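Local coordinates for 3-oxoacyl-(acyl-carrier protein) synthase II (PDB 1J3N) that probably catalyses the condensation of an acyl chain with malonyl-acyl-carrier protein, the step that elongates fatty acids, working as a homodimer, at residues 288-291 and 292-296; 311-314 and 315-319; 269-272 and 273-277. All blocks are in the same frame, centred on the assembly; numbering follows the deposited sequence.

Contact 1. Residues 288-291 and 292-296; sequences AGIA and PEQVG
The side-chain amide of Gln-294 has one face turned to Ile-290, whose CB lies 3.2 Å from Gln-294 OE1, while the backbone N-H of Ala-291 meets the same oxygen from only 15° outside the carbonyl plane. That bond, Ala-291 N to Gln-294 OE1, is short at 2.7 Å and nearly straight, with an N-H...O angle of 166°. The other flat group, the carboxylate of Glu-293, brings OE1 to 3.1 Å from the methyl CB of Ala-291, its chain being bent back at chi2. The glutamine gets its reach from a different shape: CG stands beside the backbone N (chi1 -73°) and the chain then runs extended, laying the amide back over residues 290 and 291. A second bond runs the other way, Gln-294 N to Ala-291 O at 2.8 Å, with the donor well above the carbonyl plane. Both polar backbone atoms of Ala-291 are thus held by Gln-294, and of the two bonds the one to OE1 alone restrains the rotation of the amide.

The bond from Gln-294 N closes the short 3-10 turn 292-294, and the grip of OE1 on Ala-291 N resembles the half of a capping box made by the residue three places after the N-cap; alanine has no side chain with which to make the other half. Pro-292 suits the first position of the turn because its ring fixes phi and needs no N-H partner there, and its CD packs 3.4 Å from Ala-291 CB. Just upstream, Gly-289 closes helix 275-288 in a Schellman motif, whose positive phi glycine accommodates easily. Ile-290, Pro-292 and Val-295 all reach Leu-285 of that helix, while Gly-296 leads on into strand 297-299 through backbone bonds to Met-328 and Tyr-388.

Contact 2. Residues 311-314 and 315-319; sequences AEVL and AIKRV
Lys-317 lays its aliphatic chain alongside Val-313 one turn earlier on helix 306-324, both side chains pointing the same way. The fit is tight: Lys-317 CE comes within 3.5 Å of Val-313 CG1, closer than two carbons usually pack. With CG beside the backbone N (chi1 -67°) and every later torsion extended, the lysine first passes Val-313 O, 3.4 Å from its CG, and then slides past the valine methyl, so that NZ arrives at Asp-374 and forms a salt bridge. Valine serves well beside it, since its short branches offer an apolar wall to the methylenes while it also packs on Leu-373 and Leu-375. Were Lys-317 replaced by an alanine, Asp-374 would probably lose its charged mate and the Val-313 methyl its cover.

The backbone beneath is regular alpha-helix, part of the beta-alpha-beta unit from strand 297-299 to strand 328-330. Lys-317 N to Val-313 O, at 2.9 Å, is almost straight (176°), and Ile-316 N reaches Glu-312 O at 2.8 Å. Ala-315 is small enough to let helix 275-288 come close, touching Ala-277 and Met-281. Glu-312 sends its carboxylate to the backbone N-H groups of His-301 and Gly-302 and to Asn-392 ND2, so that both buried carboxylate oxygens have hydrogen-bond donors.

Arg-318 bends at chi3 (-57°) and folds back toward the preceding turn. Leu-314 O lies over one face of its guanidinium, 3.2 Å from NH1, without the angle for a hydrogen bond, although it accepts the backbone N of Arg-318 at 3.1 Å. Lys-317 thus uses its methylenes on Val-313 and its NZ on Asp-374, whereas Arg-318 sets a guanidinium face over Leu-314 O while NH2 makes a weak hydrogen bond to Glu-273 O.

Contact 3. Residues 269-272 and 273-277; sequences EPHP and EGKGA
Residues His-271 to Gly-274 form a type I beta turn, closed by the bond from Gly-274 N to His-271 O at 2.8 Å (N-H...O 161°). Pro-272 and Glu-273 hold its two central positions; the proline ring fixes the phi that this turn requires at its first corner, and loses nothing by having no N-H. Gly-274 then takes a positive phi as the N-cap of helix 275-288, a conformation that costs a residue without a CB little.

The side chain of His-271 folds over this turn. Its CG lies opposite the backbone N (chi1 -164°), which carries the ring across to the following residues. There ND1 accepts the backbone N-H of Glu-273 at 3.2 Å, the donor arriving at the ring edge close to its plane. The bond gives a partner to an N-H that the turn's own closing bond does not use, and its direction marks ND1 as a lone-pair nitrogen. Over one face of the same ring sits Lys-275 CB, 3.7 Å from the centroid and almost exactly on the normal, a CH-pi contact. Edge bond and face contact together restrain the rotation of the imidazole.

Further out, Glu-273 OE1 comes 3.5 Å from CE1 of His-271, with the carboxylate and ring planes 32° apart, while Lys-275 extends its chain past the ring so that CD lies 3.8 Å from His-271 NE2. A ring suits position 271 because it offers an acceptor at its rim and a flat face that a methylene can cover. At the start of the turn, His-271 N is held by Asp-263 OD2, and the His-271 ring meets that of His-265. The whole is a tight turn leading straight into a glycine-capped helix, with an imidazole acceptor serving the backbone in the manner that Asx side chains do.

How the contacts relate
The three contacts follow in series along the chain, from contact 3 through contact 1 to contact 2. Contacts 3 and 1 bracket helix 275-288 at its start and end, their centres about 22 Å apart, without touching. Contact 2, on helix 306-324, packs against both. Its centre is about 9 Å from that of contact 3, where Ala-311 CB meets His-271 O at 3.3 Å and Arg-318 NH2 makes a weak hydrogen bond to Glu-273 O. Toward contact 1, whose centre lies about 15 Å off, Val-319 O meets Pro-292 CG at 3.6 Å. Glu-312 of contact 2 also holds the loop after strand 297-299, which in related condensing enzymes carries an active-site histidine.

Contact 1. Residues 288-291 and 292-296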
loop_
_atom_site.group_PDB
_atom_site.type_symbol
_atom_site.label_atom_id
_atom_site.label_comp_id
_atom_site.label_asym_id
_atom_site.label_seq_id
_atom_site.Cartn_x
_atom_site.Cartn_y
_atom_site.Cartn_z
ATOM N N ALA A 288 5.587 -0.160 -22.551
ATOM C CA ALA A 288 5.295 1.007 -23.386
ATOM C C ALA A 288 5.468 0.697 -24.874
ATOM O O ALA A 288 5.094 1.494 -25.736
ATOM C CB ALA A 288 6.190 2.162 -22.995
ATOM N N GLY A 289 6.046 -0.460 -25.169
ATOM C CA GLY A 289 6.239 -0.858 -26.552
ATOM C C GLY A 289 7.311 -0.091 -27.296
ATOM O O GLY A 289 7.193 0.120 -28.500
ATOM N N ILE A 290 8.358 0.330 -26.594
ATOM C CA ILE A 290 9.439 1.068 -27.240
ATOM C C ILE A 290 10.790 0.408 -27.007
ATOM O O ILE A 290 10.958 -0.391 -26.081
ATOM C CB ILE A 290 9.514 2.539 -26.748
ATOM C CG1 ILE A 290 10.077 2.598 -25.328
ATOM C CG2 ILE A 290 8.134 3.173 -26.803
ATOM C CD1 ILE A 290 9.206 1.957 -24.301
ATOM N N ALA A 291 11.750 0.751 -27.857
ATOM C CA ALA A 291 13.089 0.195 -27.768
ATOM C C ALA A 291 14.024 1.113 -26.984
ATOM O O ALA A 291 13.838 2.332 -26.943
ATOM C CB ALA A 291 13.641 -0.050 -29.176
ATOM N N PRO A 292 15.049 0.535 -26.349
ATOM C CA PRO A 292 16.009 1.314 -25.565
ATOM C C PRO A 292 16.486 2.608 -26.238
ATOM O O PRO A 292 16.654 3.632 -25.573
ATOM C CB PRO A 292 17.144 0.318 -25.342
ATOM C CG PRO A 292 16.413 -0.987 -25.245
ATOM C CD PRO A 292 15.428 -0.890 -26.378
ATOM N N GLU A 293 16.692 2.564 -27.552
ATOM C CA GLU A 293 17.171 3.733 -28.293
ATOM C C GLU A 293 16.152 4.847 -28.489
ATOM O O GLU A 293 16.496 5.924 -28.962
ATOM C CB GLU A 293 17.721 3.313 -29.661
ATOM C CG GLU A 293 17.035 2.108 -30.276
ATOM C CD GLU A 293 17.538 0.801 -29.690
ATOM O OE1 GLU A 293 16.719 0.045 -29.124
ATOM O OE2 GLU A 293 18.754 0.528 -29.796
ATOM N N GLN A 294 14.902 4.595 -28.129
ATOM C CA GLN A 294 13.863 5.604 -28.277
ATOM C C GLN A 294 13.791 6.515 -27.056
ATOM O O GLN A 294 13.063 7.507 -27.055
ATOM C CB GLN A 294 12.513 4.930 -28.503
ATOM C CG GLN A 294 12.357 4.303 -29.882
ATOM C CD GLN A 294 11.019 3.628 -30.049
ATOM O OE1 GLN A 294 10.835 2.480 -29.648
ATOM N NE2 GLN A 294 10.067 4.342 -30.629
ATOM N N VAL A 295 14.545 6.172 -26.019
ATOM C CA VAL A 295 14.563 6.964 -24.796
ATOM C C VAL A 295 15.702 7.972 -24.856
ATOM O O VAL A 295 16.823 7.622 -25.223
ATOM C CB VAL A 295 14.751 6.063 -23.543
ATOM C CG1 VAL A 295 14.917 6.921 -22.289
ATOM C CG2 VAL A 295 13.553 5.143 -23.393
ATOM N N GLY A 296 15.403 9.219 -24.506
ATOM C CA GLY A 296 16.414 10.262 -24.514
ATOM C C GLY A 296 16.712 10.841 -23.141
ATOM O O GLY A 296 17.703 11.550 -22.965
#

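Contact 2. Residues 311-314 and 315-319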
loop_
_atom_site.group_PDB
_atom_site.type_symbol
_atom_site.label_atom_id
_atom_site.label_comp_id
_atom_site.label_asym_id
_atom_site.label_seq_id
_atom_site.Cartn_x
_atom_site.Cartn_y
_atom_site.Cartn_z
ATOM N N ALA A 311 24.862 0.934 -8.876
ATOM C CA ALA A 311 23.976 -0.146 -9.300
ATOM C C ALA A 311 23.044 0.343 -10.396
ATOM O O ALA A 311 22.721 -0.399 -11.329
ATOM C CB ALA A 311 23.169 -0.657 -8.114
ATOM N N GLU A 312 22.604 1.595 -10.270
ATOM C CA GLU A 312 21.709 2.197 -11.255
ATOM C C GLU A 312 22.421 2.378 -12.594
ATOM O O GLU A 312 21.927 1.941 -13.630
ATOM C CB GLU A 312 21.175 3.546 -10.735
ATOM C CG GLU A 312 20.284 4.297 -11.727
ATOM C CD GLU A 312 19.269 5.226 -11.058
ATOM O OE1 GLU A 312 19.585 5.818 -10.001
ATOM O OE2 GLU A 312 18.156 5.374 -11.606
ATOM N N VAL A 313 23.589 3.016 -12.572
ATOM C CA VAL A 313 24.359 3.233 -13.794
ATOM C C VAL A 313 24.668 1.901 -14.491
ATOM O O VAL A 313 24.497 1.776 -15.700
ATOM C CB VAL A 313 25.676 3.982 -13.485
ATOM C CG1 VAL A 313 26.530 4.080 -14.743
ATOM C CG2 VAL A 313 25.361 5.375 -12.942
ATOM N N LEU A 314 25.116 0.908 -13.728
ATOM C CA LEU A 314 25.417 -0.402 -14.298
ATOM C C LEU A 314 24.164 -0.998 -14.931
ATOM O O LEU A 314 24.241 -1.676 -15.956
ATOM C CB LEU A 314 25.939 -1.354 -13.221
ATOM C CG LEU A 314 27.347 -1.084 -12.674
ATOM C CD1 LEU A 314 27.649 -2.053 -11.554
ATOM C CD2 LEU A 314 28.373 -1.218 -13.792
ATOM N N ALA A 315 23.013 -0.739 -14.314
ATOM C CA ALA A 315 21.737 -1.241 -14.815
ATOM C C ALA A 315 21.334 -0.507 -16.093
ATOM O O ALA A 315 20.722 -1.089 -16.999
ATOM C CB ALA A 315 20.654 -1.069 -13.751
ATOM N N ILE A 316 21.663 0.780 -16.156
ATOM C CA ILE A 316 21.336 1.574 -17.333
ATOM C C ILE A 316 22.204 1.112 -18.500
ATOM O O ILE A 316 21.696 0.848 -19.589
ATOM C CB ILE A 316 21.550 3.084 -17.065
ATOM C CG1 ILE A 316 20.384 3.622 -16.229
ATOM C CG2 ILE A 316 21.683 3.850 -18.375
ATOM C CD1 ILE A 316 20.491 5.086 -15.897
ATOM N N LYS A 317 23.508 0.999 -18.264
ATOM C CA LYS A 317 24.428 0.555 -19.306
ATOM C C LYS A 317 24.041 -0.835 -19.796
ATOM O O LYS A 317 24.244 -1.172 -20.958
ATOM C CB LYS A 317 25.867 0.525 -18.776
ATOM C CG LYS A 317 26.452 1.890 -18.453
ATOM C CD LYS A 317 27.834 1.756 -17.819
ATOM C CE LYS A 317 28.433 3.116 -17.509
ATOM N NZ LYS A 317 29.760 3.005 -16.830
ATOM N N ARG A 318 23.471 -1.639 -18.907
ATOM C CA ARG A 318 23.075 -2.987 -19.275
ATOM C C ARG A 318 21.850 -3.017 -20.181
ATOM O O ARG A 318 21.799 -3.790 -21.141
ATOM C CB ARG A 318 22.806 -3.825 -18.023
ATOM C CG ARG A 318 22.525 -5.292 -18.330
ATOM C CD ARG A 318 22.377 -6.146 -17.076
ATOM N NE ARG A 318 23.544 -6.075 -16.199
ATOM C CZ ARG A 318 23.691 -5.185 -15.220
ATOM N NH1 ARG A 318 22.741 -4.288 -14.992
ATOM N NH2 ARG A 318 24.784 -5.194 -14.467
ATOM N N VAL A 319 20.866 -2.175 -19.877
ATOM C CA VAL A 319 19.634 -2.124 -20.658
ATOM C C VAL A 319 19.746 -1.297 -21.936
ATOM O O VAL A 319 19.108 -1.603 -22.936
ATOM C CB VAL A 319 18.468 -1.537 -19.823
ATOM C CG1 VAL A 319 17.190 -1.532 -20.643
ATOM C CG2 VAL A 319 18.281 -2.342 -18.554
#

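Contact 3. Residues 269-272 and 273-277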
loop_
_atom_site.group_PDB
_atom_site.type_symbol
_atom_site.label_atom_id
_atom_site.label_comp_id
_atom_site.label_asym_id
_atom_site.label_seq_id
_atom_site.Cartn_x
_atom_site.Cartn_y
_atom_site.Cartn_z
ATOM N N GLU A 269 20.126 -3.074 1.330
ATOM C CA GLU A 269 21.140 -2.952 0.284
ATOM C C GLU A 269 20.599 -3.349 -1.079
ATOM O O GLU A 269 20.042 -4.424 -1.242
ATOM C CB GLU A 269 22.341 -3.837 0.611
ATOM C CG GLU A 269 23.272 -3.256 1.657
ATOM C CD GLU A 269 24.113 -2.125 1.105
ATOM O OE1 GLU A 269 24.942 -2.378 0.204
ATOM O OE2 GLU A 269 23.937 -0.983 1.568
ATOM N N PRO A 270 20.757 -2.481 -2.081
ATOM C CA PRO A 270 20.250 -2.846 -3.402
ATOM C C PRO A 270 21.247 -3.801 -4.046
ATOM O O PRO A 270 22.412 -3.860 -3.630
ATOM C CB PRO A 270 20.202 -1.511 -4.121
ATOM C CG PRO A 270 21.449 -0.850 -3.597
ATOM C CD PRO A 270 21.408 -1.161 -2.110
ATOM N N HIS A 271 20.789 -4.555 -5.040
ATOM C CA HIS A 271 21.663 -5.475 -5.748
ATOM C C HIS A 271 22.804 -4.608 -6.300
ATOM O O HIS A 271 22.574 -3.682 -7.071
ATOM C CB HIS A 271 20.889 -6.147 -6.882
ATOM C CG HIS A 271 21.551 -7.374 -7.421
ATOM N ND1 HIS A 271 22.705 -7.330 -8.173
ATOM C CD2 HIS A 271 21.245 -8.686 -7.277
ATOM C CE1 HIS A 271 23.083 -8.561 -8.468
ATOM N NE2 HIS A 271 22.216 -9.401 -7.935
ATOM N N PRO A 272 24.051 -4.902 -5.909
ATOM C CA PRO A 272 25.213 -4.131 -6.367
ATOM C C PRO A 272 25.351 -3.984 -7.881
ATOM O O PRO A 272 25.943 -3.015 -8.364
ATOM C CB PRO A 272 26.388 -4.873 -5.735
ATOM C CG PRO A 272 25.903 -6.290 -5.704
ATOM C CD PRO A 272 24.485 -6.116 -5.193
ATOM N N GLU A 273 24.797 -4.934 -8.621
ATOM C CA GLU A 273 24.872 -4.900 -10.075
ATOM C C GLU A 273 23.609 -4.327 -10.724
ATOM O O GLU A 273 23.495 -4.282 -11.949
ATOM C CB GLU A 273 25.151 -6.308 -10.600
ATOM C CG GLU A 273 26.349 -6.973 -9.908
ATOM C CD GLU A 273 26.654 -8.357 -10.450
ATOM O OE1 GLU A 273 25.711 -9.157 -10.629
ATOM O OE2 GLU A 273 27.844 -8.649 -10.683
ATOM N N GLY A 274 22.663 -3.884 -9.900
ATOM C CA GLY A 274 21.446 -3.302 -10.432
ATOM C C GLY A 274 20.611 -4.258 -11.265
ATOM O O GLY A 274 19.861 -3.833 -12.146
ATOM N N LYS A 275 20.742 -5.547 -10.979
ATOM C CA LYS A 275 20.009 -6.600 -11.676
ATOM C C LYS A 275 18.491 -6.393 -11.584
ATOM O O LYS A 275 17.761 -6.654 -12.543
ATOM C CB LYS A 275 20.389 -7.955 -11.072
ATOM C CG LYS A 275 19.764 -9.159 -11.746
ATOM C CD LYS A 275 20.119 -10.434 -10.993
ATOM C CE LYS A 275 19.799 -11.682 -11.809
ATOM N NZ LYS A 275 20.713 -11.808 -12.982
ATOM N N GLY A 276 18.010 -5.925 -10.432
ATOM C CA GLY A 276 16.578 -5.685 -10.285
ATOM C C GLY A 276 16.135 -4.452 -11.057
ATOM O O GLY A 276 15.109 -4.452 -11.747
ATOM N N ALA A 277 16.921 -3.389 -10.944
ATOM C CA ALA A 277 16.620 -2.138 -11.628
ATOM C C ALA A 277 16.624 -2.341 -13.140
ATOM O O ALA A 277 15.784 -1.794 -13.847
ATOM C CB ALA A 277 17.635 -1.072 -11.234
#